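Local structure of phosphoethanolamine N-methyltransferase 1 (Haemonchus contortus, 4KRG) at residues Thr297-Thr302 / Ser359-Tyr364. The protein probably catalyses the S-adenosylmethionine-dependent N-methylation of phosphoethanolamine, an early step in nematode phosphocholine biosynthesis. Residues are numbered along the deposited sequence; the frame is centred on the assembly and turned at random. Where two conformers were deposited one is given.
With BOG (octyl beta-D-glucopyranoside), chain E.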
ATOM      1  N   THR A 297       0.387 -14.951 -14.861  1.00 17.46           N
ATOM      2  CA  THR A 297       0.381 -13.718 -14.079  1.00 14.93           C
ATOM      3  C   THR A 297       1.115 -12.619 -14.847  1.00 13.45           C
ATOM      4  O   THR A 297       2.294 -12.743 -15.153  1.00 15.40           O
ATOM      5  CB  THR A 297       1.009 -13.907 -12.681  1.00 16.53           C
ATOM      6  OG1 THR A 297       0.288 -14.918 -11.964  1.00 18.40           O
ATOM      7  CG2 THR A 297       0.942 -12.610 -11.896  1.00 17.32           C
ATOM      8  N   ALA A 298       0.395 -11.556 -15.174  1.00 14.22           N
ATOM      9  CA  ALA A 298       0.961 -10.429 -15.906  1.00 16.35           C
ATOM     10  C   ALA A 298       1.487  -9.370 -14.941  1.00 15.15           C
ATOM     11  O   ALA A 298       0.881  -9.106 -13.906  1.00 16.69           O
ATOM     12  CB  ALA A 298      -0.097  -9.818 -16.814  1.00 16.10           C
ATOM     13  N   TYR A 299       2.610  -8.757 -15.282  1.00 15.00           N
ATOM     14  CA  TYR A 299       3.117  -7.630 -14.518  1.00 13.32           C
ATOM     15  C   TYR A 299       2.703  -6.368 -15.257  1.00 14.08           C
ATOM     16  O   TYR A 299       3.038  -6.194 -16.423  1.00 15.57           O
ATOM     17  CB  TYR A 299       4.638  -7.725 -14.401  1.00 16.49           C
ATOM     18  CG  TYR A 299       5.307  -6.618 -13.604  1.00 18.63           C
ATOM     19  CD1 TYR A 299       5.305  -6.628 -12.212  1.00 17.57           C
ATOM     20  CD2 TYR A 299       5.979  -5.589 -14.248  1.00 17.13           C
ATOM     21  CE1 TYR A 299       5.931  -5.625 -11.487  1.00 14.42           C
ATOM     22  CE2 TYR A 299       6.606  -4.592 -13.537  1.00 16.97           C
ATOM     23  CZ  TYR A 299       6.581  -4.614 -12.157  1.00 14.53           C
ATOM     24  OH  TYR A 299       7.215  -3.616 -11.465  1.00 13.97           O
ATOM     25  N   VAL A 300       1.949  -5.505 -14.590  1.00 12.11           N
ATOM     26  CA  VAL A 300       1.468  -4.276 -15.215  1.00 17.36           C
ATOM     27  C   VAL A 300       2.026  -3.048 -14.498  1.00 16.48           C
ATOM     28  O   VAL A 300       2.013  -2.976 -13.273  1.00 18.60           O
ATOM     29  CB  VAL A 300      -0.080  -4.241 -15.263  1.00 13.87           C
ATOM     30  CG1 VAL A 300      -0.591  -2.849 -15.652  1.00 12.26           C
ATOM     31  CG2 VAL A 300      -0.604  -5.287 -16.229  1.00 14.74           C
ATOM     32  N   PHE A 301       2.531  -2.089 -15.268  1.00 13.81           N
ATOM     33  CA  PHE A 301       3.168  -0.908 -14.694  1.00 12.93           C
ATOM     34  C   PHE A 301       2.540   0.347 -15.303  1.00 15.36           C
ATOM     35  O   PHE A 301       2.608   0.550 -16.508  1.00 16.29           O
ATOM     36  CB  PHE A 301       4.682  -0.962 -14.962  1.00 13.23           C
ATOM     37  CG  PHE A 301       5.449   0.254 -14.486  1.00 15.21           C
ATOM     38  CD1 PHE A 301       5.770   0.414 -13.150  1.00 16.48           C
ATOM     39  CD2 PHE A 301       5.885   1.213 -15.388  1.00 16.85           C
ATOM     40  CE1 PHE A 301       6.479   1.519 -12.723  1.00 18.26           C
ATOM     41  CE2 PHE A 301       6.595   2.310 -14.969  1.00 15.57           C
ATOM     42  CZ  PHE A 301       6.890   2.468 -13.637  1.00 17.43           C
ATOM     43  N   THR A 302       1.908   1.175 -14.472  1.00 13.54           N
ATOM     44  CA  THR A 302       1.242   2.391 -14.961  1.00 16.25           C
ATOM     45  C   THR A 302       1.546   3.611 -14.078  1.00 16.49           C
ATOM     46  O   THR A 302       0.860   3.850 -13.084  1.00 16.81           O
ATOM     47  CB  THR A 302      -0.287   2.193 -15.091  1.00 14.36           C
ATOM     48  OG1 THR A 302      -0.834   1.839 -13.817  1.00 15.53           O
ATOM     49  CG2 THR A 302      -0.608   1.095 -16.082  1.00 12.98           C
ATOM     50  N   SER A 359      12.038   0.798  -9.859  0.51 15.89           N
ATOM     51  CA  SER A 359      13.116   0.175  -9.097  0.51 17.84           C
ATOM     52  C   SER A 359      12.612  -0.404  -7.778  0.51 16.38           C
ATOM     53  O   SER A 359      13.024  -1.484  -7.362  0.51 16.83           O
ATOM     54  CB  SER A 359      14.220   1.197  -8.836  0.51 19.03           C
ATOM     55  OG  SER A 359      15.267   0.636  -8.072  0.51 20.16           O
ATOM     56  N   SER A 360      11.708   0.322  -7.132  1.00 14.51           N
ATOM     57  CA  SER A 360      11.118  -0.111  -5.864  1.00 14.81           C
ATOM     58  C   SER A 360      10.365  -1.433  -6.023  1.00 13.50           C
ATOM     59  O   SER A 360      10.539  -2.361  -5.231  1.00 14.44           O
ATOM     60  CB  SER A 360      10.179   0.966  -5.318  1.00 14.55           C
ATOM     61  OG  SER A 360       9.413   0.464  -4.235  1.00 14.44           O
ATOM     62  N   SER A 361       9.538  -1.512  -7.062  1.00 14.08           N
ATOM     63  CA  SER A 361       8.752  -2.715  -7.321  1.00 12.80           C
ATOM     64  C   SER A 361       9.656  -3.887  -7.693  1.00 12.97           C
ATOM     65  O   SER A 361       9.417  -5.027  -7.302  1.00 15.43           O
ATOM     66  CB  SER A 361       7.721  -2.469  -8.425  1.00 13.83           C
ATOM     67  OG  SER A 361       6.942  -3.633  -8.624  1.00 14.64           O
ATOM     68  N   ILE A 362      10.698  -3.605  -8.461  1.00 15.70           N
ATOM     69  CA  ILE A 362      11.623  -4.658  -8.858  1.00 16.31           C
ATOM     70  C   ILE A 362      12.318  -5.257  -7.633  1.00 18.18           C
ATOM     71  O   ILE A 362      12.453  -6.473  -7.539  1.00 17.56           O
ATOM     72  CB  ILE A 362      12.629  -4.167  -9.918  1.00 18.61           C
ATOM     73  CG1 ILE A 362      11.914  -3.973 -11.255  1.00 16.76           C
ATOM     74  CG2 ILE A 362      13.791  -5.143 -10.078  1.00 18.69           C
ATOM     75  CD1 ILE A 362      12.829  -3.519 -12.365  1.00 19.89           C
ATOM     76  N   ASP A 363      12.740  -4.413  -6.690  1.00 18.16           N
ATOM     77  CA  ASP A 363      13.356  -4.895  -5.450  1.00 17.95           C
ATOM     78  C   ASP A 363      12.424  -5.832  -4.694  1.00 16.46           C
ATOM     79  O   ASP A 363      12.810  -6.936  -4.325  1.00 16.48           O
ATOM     80  CB  ASP A 363      13.756  -3.735  -4.542  1.00 21.76           C
ATOM     81  CG  ASP A 363      15.012  -3.029  -5.009  1.00 31.28           C
ATOM     82  OD1 ASP A 363      15.755  -3.609  -5.828  1.00 36.04           O
ATOM     83  OD2 ASP A 363      15.263  -1.892  -4.547  1.00 33.31           O
ATOM     84  N   TYR A 364      11.201  -5.374  -4.463  1.00 14.71           N
ATOM     85  CA  TYR A 364      10.162  -6.175  -3.829  1.00 14.44           C
ATOM     86  C   TYR A 364      10.048  -7.562  -4.453  1.00 15.23           C
ATOM     87  O   TYR A 364      10.088  -8.578  -3.763  1.00 14.20           O
ATOM     88  CB  TYR A 364       8.826  -5.446  -3.962  1.00 12.03           C
ATOM     89  CG  TYR A 364       7.660  -6.078  -3.249  1.00 12.08           C
ATOM     90  CD1 TYR A 364       7.387  -5.771  -1.929  1.00 15.28           C
ATOM     91  CD2 TYR A 364       6.806  -6.943  -3.909  1.00 13.20           C
ATOM     92  CE1 TYR A 364       6.309  -6.324  -1.277  1.00 16.37           C
ATOM     93  CE2 TYR A 364       5.724  -7.506  -3.268  1.00 15.94           C
ATOM     94  CZ  TYR A 364       5.479  -7.192  -1.950  1.00 16.32           C
ATOM     95  OH  TYR A 364       4.404  -7.748  -1.299  1.00 15.45           O
TER
HETATM   96  C1  BOG E 503       5.001 -16.142 -10.303  1.00 18.49           C
HETATM   97  O1  BOG E 503       4.731 -15.246  -9.288  1.00 18.22           O
HETATM   98  C2  BOG E 503       5.868 -17.282  -9.806  1.00 18.14           C
HETATM   99  O2  BOG E 503       7.129 -16.758  -9.419  1.00 19.41           O
HETATM  100  C3  BOG E 503       6.058 -18.298 -10.881  1.00 21.18           C
HETATM  101  O3  BOG E 503       6.835 -19.415 -10.366  1.00 24.13           O
HETATM  102  C4  BOG E 503       4.751 -18.789 -11.414  1.00 21.53           C
HETATM  103  O4  BOG E 503       4.961 -19.712 -12.501  1.00 22.18           O
HETATM  104  C5  BOG E 503       3.899 -17.627 -11.903  1.00 19.98           C
HETATM  105  O5  BOG E 503       3.707 -16.642 -10.828  1.00 18.40           O
HETATM  106  C6  BOG E 503       2.582 -18.093 -12.340  1.00 19.16           C
HETATM  107  O6  BOG E 503       2.292 -17.470 -13.552  1.00 24.76           O
HETATM  108  C1' BOG E 503       4.611 -13.904  -9.757  1.00 16.56           C
HETATM  109  C2' BOG E 503       4.358 -12.997  -8.524  1.00 17.13           C
HETATM  110  C3' BOG E 503       3.138 -13.441  -7.733  1.00 16.51           C
HETATM  111  C4' BOG E 503       2.040 -12.585  -7.596  1.00 16.44           C
HETATM  112  C5' BOG E 503       0.620 -13.206  -7.486  1.00 30.34           C
HETATM  113  C6' BOG E 503      -0.475 -12.177  -7.175  1.00 29.96           C
HETATM  114  C7' BOG E 503      -1.151 -11.587  -8.437  1.00 31.31           C
HETATM  115  C8' BOG E 503      -2.552 -12.073  -8.587  1.00 30.69           C
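The ring of Y299 presents its phenol edge to S361, whose OG lies in the ring plane on the CE1 side, 3.6 Å from Y299 CE1. Obliquely to this ring, with planes at about 60°, stands the ring of F372. At the edge, Y299 OH and S361 OG form a hydrogen bond of 2.9 Å in which either hydroxyl could be the donor. The C-O···O angle at Y299 OH is about 118°, and OG near the ring plane suits either a phenol O-H or a phenol lone pair as partner. S361 CB follows closely, 3.3 Å from Y299 OH. Y299 CG (chi1 -179°) and S361 OG each lie anti to their backbone N, which lets the long phenol span most of the gap between strand and helix. This buried polar pair is flanked by V328, which touches both side chains. At the start of the strand, T297 OG1 lies 3.6 Å from O6 of the octyl glucoside, a contact rather than a bond; the detergent's hydrogen bonds include those to K397 NZ and S371 N. The contact ties helix 358-367 to one face of a parallel sheet in which strand 297-302 runs between 324-329 and 372-378, an arrangement consistent with a Rossmann-like methyltransferase fold; on the opposite face, A298 and V300 pack against helix 314-321.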